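Local coordinates for single-stranded DNA-binding protein WHY3, chloroplastic (Arabidopsis thaliana, PDB 4KOQ) that binds single-stranded DNA as a homotetramer, preserving plastid genome stability in chloroplasts and repressing the kinesin gene KP1 in the nucleus, at residues L70-I75 and P156-W161; G76-L81 and C87-D92; R118-S123 and A142-L147. One frame throughout, in Å; residues are numbered along the deposited sequence.

Interaction 1 of 3, residues L70-I75 and P156-W161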
# COMPACT_ATOMS: atom_id res chain seq x y z
N LEU A 70 10.21 -11.94 -14.35
CA LEU A 70 9.23 -10.88 -14.56
C LEU A 70 9.81 -9.55 -14.18
O LEU A 70 10.18 -9.37 -13.01
CB LEU A 70 8.02 -11.10 -13.64
CG LEU A 70 6.74 -11.79 -14.03
CD1 LEU A 70 5.70 -11.43 -12.95
CD2 LEU A 70 6.24 -11.41 -15.40
N SER A 71 9.91 -8.64 -15.13
CA SER A 71 10.42 -7.30 -14.90
C SER A 71 9.41 -6.42 -14.18
O SER A 71 8.19 -6.71 -14.13
CB SER A 71 10.79 -6.64 -16.22
OG SER A 71 9.59 -6.27 -16.88
N VAL A 72 9.90 -5.30 -13.68
CA VAL A 72 9.03 -4.27 -13.11
C VAL A 72 7.87 -3.89 -14.04
O VAL A 72 6.73 -3.79 -13.59
CB VAL A 72 9.90 -3.06 -12.74
CG1 VAL A 72 9.10 -1.83 -12.55
CG2 VAL A 72 10.74 -3.40 -11.51
N THR A 73 8.15 -3.64 -15.32
CA THR A 73 7.08 -3.24 -16.25
C THR A 73 6.07 -4.35 -16.42
O THR A 73 4.89 -4.12 -16.45
CB THR A 73 7.65 -2.83 -17.63
OG1 THR A 73 8.53 -1.72 -17.45
CG2 THR A 73 6.55 -2.44 -18.60
N GLU A 74 6.56 -5.58 -16.50
CA GLU A 74 5.66 -6.74 -16.61
C GLU A 74 4.78 -6.96 -15.39
O GLU A 74 3.60 -7.26 -15.52
CB GLU A 74 6.48 -8.00 -16.94
CG GLU A 74 7.00 -7.97 -18.35
CD GLU A 74 8.15 -8.95 -18.64
OE1 GLU A 74 8.72 -9.58 -17.72
OE2 GLU A 74 8.55 -9.06 -19.84
N ILE A 75 5.34 -6.73 -14.20
CA ILE A 75 4.56 -6.68 -12.99
C ILE A 75 3.51 -5.60 -13.12
O ILE A 75 2.37 -5.80 -12.76
CB ILE A 75 5.45 -6.43 -11.76
CG1 ILE A 75 6.40 -7.59 -11.57
CG2 ILE A 75 4.54 -6.18 -10.55
CD1 ILE A 75 7.69 -7.29 -10.81
N PRO A 156 8.01 -0.87 -5.31
CA PRO A 156 8.91 0.20 -4.81
C PRO A 156 10.28 -0.28 -4.35
O PRO A 156 11.26 0.45 -4.51
CB PRO A 156 8.12 0.85 -3.68
CG PRO A 156 6.89 0.10 -3.54
CD PRO A 156 6.70 -0.85 -4.65
N HIS A 157 10.36 -1.51 -3.86
CA HIS A 157 11.64 -2.10 -3.51
C HIS A 157 12.43 -2.48 -4.71
O HIS A 157 13.65 -2.28 -4.73
CB HIS A 157 11.39 -3.34 -2.64
CG HIS A 157 10.67 -3.02 -1.38
ND1 HIS A 157 11.33 -2.69 -0.22
CD2 HIS A 157 9.34 -2.93 -1.11
CE1 HIS A 157 10.44 -2.41 0.72
NE2 HIS A 157 9.23 -2.53 0.20
N LEU A 158 11.77 -3.00 -5.75
CA LEU A 158 12.49 -3.42 -6.94
C LEU A 158 13.12 -2.26 -7.69
O LEU A 158 14.14 -2.46 -8.39
CB LEU A 158 11.64 -4.24 -7.90
CG LEU A 158 10.97 -5.49 -7.32
CD1 LEU A 158 10.18 -6.23 -8.38
CD2 LEU A 158 11.91 -6.43 -6.63
N ILE A 159 12.52 -1.08 -7.58
CA ILE A 159 13.06 0.11 -8.24
C ILE A 159 13.98 0.93 -7.32
O ILE A 159 14.45 2.00 -7.71
CB ILE A 159 11.96 0.99 -8.83
CG1 ILE A 159 11.10 1.60 -7.74
CG2 ILE A 159 11.10 0.18 -9.79
CD1 ILE A 159 10.08 2.66 -8.25
N GLY A 160 14.21 0.44 -6.12
CA GLY A 160 15.12 1.07 -5.18
C GLY A 160 14.58 2.20 -4.35
O GLY A 160 15.35 2.83 -3.63
N TRP A 161 13.28 2.45 -4.40
CA TRP A 161 12.72 3.58 -3.71
C TRP A 161 12.56 3.31 -2.22
O TRP A 161 12.38 4.23 -1.46
CB TRP A 161 11.39 4.03 -4.33
CG TRP A 161 11.59 4.79 -5.62
CD1 TRP A 161 12.69 4.79 -6.41
CD2 TRP A 161 10.67 5.70 -6.21
NE1 TRP A 161 12.49 5.60 -7.51
CE2 TRP A 161 11.26 6.18 -7.40
CE3 TRP A 161 9.40 6.13 -5.88
CZ2 TRP A 161 10.62 7.08 -8.22
CZ3 TRP A 161 8.77 7.02 -6.70
CH2 TRP A 161 9.38 7.51 -7.85
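Leu158 and Ile159, the two residues that meet Val72, sit in a helix-ending turn closed by a 2.8 Å bond from Trp161 N to Pro156 O. A second bond, Gly160 N to His157 O, and the positive phi of Gly160 (83°) complete a Schellman motif. The other segment also has its helix end fixed: Ser71 and Glu74 form a capping box, with Glu74 N donating to Ser71 OG at 3.1 Å and Ser71 N reaching Glu74 OE1 at 3.0 Å from above the carboxylate plane. The contact itself is wholly aliphatic. Val72 forks: CG2 lies against Leu158 CB at 3.8 Å, the two side chains alongside and pointing opposite ways, while CG1 touches Ile159 CG2 at 4.0 Å, where the chains cross almost at right angles. With its CG1 set beside the backbone N (chi1 -64°), Ile75 extends to CD1, which touches Leu158 CD1 at 3.6 Å where the two side chains run nearly perpendicular. Leu155 of helix 141-158 packs on both Val72 and Ile75, and in the tetramer Val146 of a second subunit touches Val72 while Phe164 of a third touches Leu158. With no directional bond between the segments, the fit depends on the shapes of these branched side chains, while the capping box and the Schellman motif fix the two helix ends that carry them.

Interaction 2 of 3, residues G76-L81 and C87-D92. With PO4 (phosphate ion), chain B.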
# COMPACT_ATOMS: atom_id res chain seq x y z
N GLY A 76 3.88 -4.44 -13.67
CA GLY A 76 2.88 -3.43 -13.88
C GLY A 76 1.73 -3.86 -14.77
O GLY A 76 0.56 -3.52 -14.52
N ASN A 77 2.04 -4.63 -15.80
CA ASN A 77 0.98 -5.16 -16.63
C ASN A 77 0.02 -6.03 -15.85
O ASN A 77 -1.19 -5.92 -16.00
CB ASN A 77 1.57 -6.00 -17.73
CG ASN A 77 0.71 -6.02 -18.95
OD1 ASN A 77 -0.54 -5.98 -18.87
ND2 ASN A 77 1.34 -6.01 -20.09
N LEU A 78 0.57 -6.91 -15.03
CA LEU A 78 -0.24 -7.85 -14.25
C LEU A 78 -1.11 -7.14 -13.26
O LEU A 78 -2.24 -7.54 -13.03
CB LEU A 78 0.64 -8.87 -13.53
CG LEU A 78 1.33 -9.84 -14.49
CD1 LEU A 78 2.18 -10.81 -13.73
CD2 LEU A 78 0.26 -10.57 -15.24
N VAL A 79 -0.60 -6.10 -12.60
CA VAL A 79 -1.41 -5.43 -11.59
C VAL A 79 -2.47 -4.50 -12.21
O VAL A 79 -3.31 -3.98 -11.51
CB VAL A 79 -0.60 -4.58 -10.53
CG1 VAL A 79 0.31 -5.47 -9.70
CG2 VAL A 79 0.14 -3.47 -11.18
N SER A 80 -2.43 -4.31 -13.52
CA SER A 80 -3.43 -3.45 -14.16
C SER A 80 -4.33 -4.19 -15.13
O SER A 80 -5.04 -3.56 -15.89
CB SER A 80 -2.77 -2.28 -14.91
OG SER A 80 -1.84 -2.70 -15.85
N LEU A 81 -4.32 -5.52 -15.11
CA LEU A 81 -5.15 -6.25 -16.05
C LEU A 81 -6.64 -6.03 -15.80
O LEU A 81 -7.10 -6.20 -14.70
CB LEU A 81 -4.87 -7.74 -15.95
CG LEU A 81 -3.58 -8.24 -16.55
CD1 LEU A 81 -3.48 -9.76 -16.35
CD2 LEU A 81 -3.51 -7.93 -18.07
N CYS A 87 -2.42 -10.81 -21.02
CA CYS A 87 -1.13 -10.27 -21.38
C CYS A 87 -0.17 -11.41 -21.74
O CYS A 87 -0.35 -12.55 -21.31
CB CYS A 87 -0.56 -9.38 -20.26
SG CYS A 87 -0.29 -10.21 -18.74
N GLU A 88 0.81 -11.08 -22.56
CA GLU A 88 1.75 -12.08 -23.09
C GLU A 88 3.10 -11.41 -23.19
O GLU A 88 3.24 -10.34 -23.79
CB GLU A 88 1.28 -12.56 -24.48
CG GLU A 88 1.98 -13.76 -25.00
CD GLU A 88 1.26 -14.37 -26.23
OE1 GLU A 88 0.51 -13.66 -26.90
OE2 GLU A 88 1.46 -15.57 -26.50
N PHE A 89 4.09 -12.05 -22.60
CA PHE A 89 5.45 -11.54 -22.59
C PHE A 89 6.40 -12.49 -23.30
O PHE A 89 6.37 -13.68 -23.06
CB PHE A 89 5.93 -11.41 -21.15
CG PHE A 89 4.98 -10.71 -20.25
CD1 PHE A 89 4.42 -9.49 -20.61
CD2 PHE A 89 4.65 -11.25 -19.03
CE1 PHE A 89 3.51 -8.83 -19.72
CE2 PHE A 89 3.78 -10.60 -18.16
CZ PHE A 89 3.22 -9.39 -18.51
N PHE A 90 7.28 -11.94 -24.14
CA PHE A 90 8.23 -12.73 -24.90
C PHE A 90 9.66 -12.38 -24.51
O PHE A 90 10.05 -11.22 -24.59
CB PHE A 90 8.08 -12.43 -26.39
CG PHE A 90 6.69 -12.64 -26.92
CD1 PHE A 90 5.70 -11.69 -26.70
CD2 PHE A 90 6.36 -13.78 -27.61
CE1 PHE A 90 4.41 -11.88 -27.18
CE2 PHE A 90 5.07 -13.97 -28.11
CZ PHE A 90 4.10 -13.03 -27.88
N HIS A 91 10.43 -13.38 -24.14
CA HIS A 91 11.81 -13.21 -23.74
C HIS A 91 12.71 -14.13 -24.53
O HIS A 91 12.44 -15.32 -24.66
CB HIS A 91 12.01 -13.55 -22.27
CG HIS A 91 11.45 -12.53 -21.31
ND1 HIS A 91 11.61 -12.64 -19.95
CD2 HIS A 91 10.68 -11.42 -21.51
CE1 HIS A 91 10.99 -11.63 -19.35
NE2 HIS A 91 10.43 -10.88 -20.27
N ASP A 92 13.83 -13.57 -24.99
CA ASP A 92 14.94 -14.35 -25.52
C ASP A 92 16.06 -14.36 -24.48
O ASP A 92 16.67 -13.33 -24.23
CB ASP A 92 15.46 -13.72 -26.81
CG ASP A 92 16.65 -14.48 -27.40
OD1 ASP A 92 17.25 -15.32 -26.71
OD2 ASP A 92 16.98 -14.22 -28.58
P PO4 B . 14.02 -15.30 -18.49
O1 PO4 B . 13.75 -16.61 -17.82
O2 PO4 B . 14.57 -15.52 -19.88
O3 PO4 B . 12.80 -14.46 -18.62
O4 PO4 B . 15.00 -14.52 -17.63
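Asn77 and Phe89 reach past one another, the amide plane turned 61° from the ring. The asparagine stays at the rim of the ring: Asn77 ND2 approaches Phe89 CE1 to 3.6 Å near the ring plane, and Asn77 CB lies in that plane, 3.9 Å from Phe89 CZ. Cys87 CB sits over the same face of the Asn77 amide as Phe89 CE1, 3.7 Å from Asn77 OD1. Cys87 holds SG between its backbone N and carbonyl carbon (chi1 61°), which turns the sulfur to the leucines; Leu78 CD2 reaches SG at 3.6 Å and Leu81 CD2 rests on Cys87 CB at 3.9 Å. Farther along, His91 takes no part in this packing. His91 ND1 makes an unusually short, nearly straight bond (2.5 Å, 174°) to phosphate O3, and its NE2 is bonded to Glu74 OE2; with both nitrogens engaged, the ring may be protonated. Ser69 and Lys105 also bind the ion, probably acquired on crystallisation. Strand 87-91 pairs with strand 103-111, whose Val109 touches Leu78. Phe68 and Leu70 of strand 59-70 pack on Phe89, so this end of helix 72-79 lies where the two sheets and helix 141-158 converge, Phe151 of that helix touching Leu78.

Interaction 3 of 3, residues R118-S123 and A142-L147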
# COMPACT_ATOMS: atom_id res chain seq x y z
N ARG A 118 -7.36 -16.73 -13.03
CA ARG A 118 -6.42 -16.52 -14.13
C ARG A 118 -5.70 -17.82 -14.51
O ARG A 118 -5.47 -18.69 -13.68
CB ARG A 118 -5.38 -15.46 -13.78
CG ARG A 118 -5.95 -14.08 -13.45
CD ARG A 118 -6.16 -13.27 -14.68
NE ARG A 118 -6.81 -12.01 -14.39
CZ ARG A 118 -7.17 -11.13 -15.31
NH1 ARG A 118 -6.99 -11.39 -16.59
NH2 ARG A 118 -7.77 -10.01 -14.95
N PHE A 119 -5.31 -17.91 -15.77
CA PHE A 119 -4.59 -19.07 -16.28
C PHE A 119 -3.21 -18.58 -16.64
O PHE A 119 -3.09 -17.73 -17.50
CB PHE A 119 -5.36 -19.59 -17.50
CG PHE A 119 -5.14 -21.05 -17.82
CD1 PHE A 119 -5.02 -22.01 -16.81
CD2 PHE A 119 -5.11 -21.47 -19.14
CE1 PHE A 119 -4.84 -23.37 -17.12
CE2 PHE A 119 -4.95 -22.83 -19.45
CZ PHE A 119 -4.82 -23.78 -18.42
N PHE A 120 -2.16 -19.10 -16.00
CA PHE A 120 -0.81 -18.76 -16.36
C PHE A 120 -0.22 -19.86 -17.23
O PHE A 120 -0.33 -21.05 -16.93
CB PHE A 120 0.10 -18.69 -15.13
CG PHE A 120 -0.05 -17.41 -14.31
CD1 PHE A 120 -1.28 -16.91 -14.00
CD2 PHE A 120 1.08 -16.77 -13.84
CE1 PHE A 120 -1.39 -15.74 -13.21
CE2 PHE A 120 0.96 -15.64 -13.05
CZ PHE A 120 -0.26 -15.15 -12.73
N ASN A 121 0.52 -19.46 -18.25
CA ASN A 121 1.16 -20.46 -19.09
C ASN A 121 2.58 -20.03 -19.38
O ASN A 121 2.78 -18.92 -19.85
CB ASN A 121 0.36 -20.59 -20.37
CG ASN A 121 1.04 -21.46 -21.42
OD1 ASN A 121 1.12 -21.09 -22.58
ND2 ASN A 121 1.57 -22.60 -20.99
N LEU A 122 3.57 -20.87 -19.11
CA LEU A 122 4.91 -20.59 -19.61
C LEU A 122 5.28 -21.62 -20.68
O LEU A 122 5.20 -22.82 -20.41
CB LEU A 122 5.92 -20.65 -18.48
CG LEU A 122 7.39 -20.49 -18.83
CD1 LEU A 122 7.72 -19.20 -19.55
CD2 LEU A 122 8.25 -20.62 -17.58
N SER A 123 5.67 -21.14 -21.87
CA SER A 123 6.04 -22.04 -22.96
C SER A 123 7.46 -21.67 -23.30
O SER A 123 7.76 -20.52 -23.51
CB SER A 123 5.07 -21.86 -24.16
OG SER A 123 5.56 -22.45 -25.37
N ALA A 142 -8.83 -15.41 -5.67
CA ALA A 142 -8.24 -15.17 -4.34
C ALA A 142 -6.73 -15.27 -4.36
O ALA A 142 -6.03 -14.45 -3.79
CB ALA A 142 -8.79 -16.15 -3.36
N GLU A 143 -6.21 -16.26 -5.07
CA GLU A 143 -4.75 -16.41 -5.20
C GLU A 143 -4.17 -15.27 -6.01
O GLU A 143 -3.10 -14.73 -5.70
CB GLU A 143 -4.40 -17.78 -5.84
CG GLU A 143 -4.65 -18.96 -4.93
CD GLU A 143 -4.80 -20.30 -5.65
OE1 GLU A 143 -5.04 -20.34 -6.89
OE2 GLU A 143 -4.67 -21.32 -4.96
N PHE A 144 -4.87 -14.85 -7.05
CA PHE A 144 -4.40 -13.75 -7.86
C PHE A 144 -4.41 -12.46 -7.04
O PHE A 144 -3.53 -11.61 -7.19
CB PHE A 144 -5.19 -13.63 -9.18
CG PHE A 144 -4.55 -12.72 -10.18
CD1 PHE A 144 -3.38 -13.11 -10.82
CD2 PHE A 144 -5.11 -11.51 -10.50
CE1 PHE A 144 -2.75 -12.24 -11.75
CE2 PHE A 144 -4.49 -10.65 -11.43
CZ PHE A 144 -3.32 -11.04 -12.05
N ALA A 145 -5.39 -12.29 -6.16
CA ALA A 145 -5.44 -11.11 -5.30
C ALA A 145 -4.23 -11.00 -4.35
O ALA A 145 -3.74 -9.89 -4.06
CB ALA A 145 -6.78 -11.06 -4.46
N VAL A 146 -3.78 -12.15 -3.86
CA VAL A 146 -2.58 -12.24 -3.04
C VAL A 146 -1.41 -11.73 -3.89
O VAL A 146 -0.60 -10.93 -3.42
CB VAL A 146 -2.30 -13.65 -2.59
CG1 VAL A 146 -0.94 -13.77 -1.87
CG2 VAL A 146 -3.40 -14.13 -1.63
N LEU A 147 -1.30 -12.23 -5.11
CA LEU A 147 -0.23 -11.72 -6.03
C LEU A 147 -0.30 -10.23 -6.28
O LEU A 147 0.73 -9.53 -6.20
CB LEU A 147 -0.23 -12.48 -7.37
CG LEU A 147 -0.04 -13.98 -7.29
CD1 LEU A 147 0.02 -14.65 -8.68
CD2 LEU A 147 1.18 -14.35 -6.46
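Arg118 lays its aliphatic part on Phe144 in a CH-pi contact: CG stands 3.8 Å from the centroid of the Phe144 ring and only 11° off its normal, so it is practically over the centre of one face. A bend at chi2 (-86°) then carries the arginine past the ring, with Arg118 NE 4.0 Å from Phe144 CE2 and the guanidinium plane 46° from the ring plane. The aromatic contact is different in kind. Phe120 and Phe144 meet at their edges, where Phe120 CZ approaches Phe144 CE1 at 4.0 Å; the touching atom of each ring lies near the plane of the other, and the side chains cross at about a right angle. Phe144 CG is anti to the backbone N, which turns the ring toward the strand. These rings join strand 117-126, an inner strand of one of the two four-stranded antiparallel sheets of the Whirly fold, to helix 141-158; the segment axes approach to 10.0 Å. Apolar packing adds Leu147, whose CD1 comes from the opposite direction to touch Phe120 CZ at 4.1 Å. Phe51 of strand 39-56, in the other sheet, also packs on Phe120. Polar bonds run outward from the contact: Arg118 NH2 donates to Gly82 O and NH1 to Glu85 O, which ties the loop after helix 72-79 to the strand, while Glu143 forms a salt bridge to Lys17.

Overall arrangement
Interactions 1 and 2 share helix 72-79, their centres about 13 Å apart; interactions 1 and 3 share helix 141-158 but lie about 18 Å apart at its two ends, with nearest atoms about 6 Å apart. Interactions 2 and 3, centred about 12 Å apart, rest on the same sheet, strands 87-91 and 117-126, and touch where Leu78 O nears Phe144 CZ. Along the chain, 76-81 with 87-92 closes first and 118-123 with 142-147 follows, both within the span bracketed by 70-75 and 156-161. The two helices thus pack together beside the sheets, and each contact also borders neighbouring subunits, linking the core of the chain to tetramer assembly.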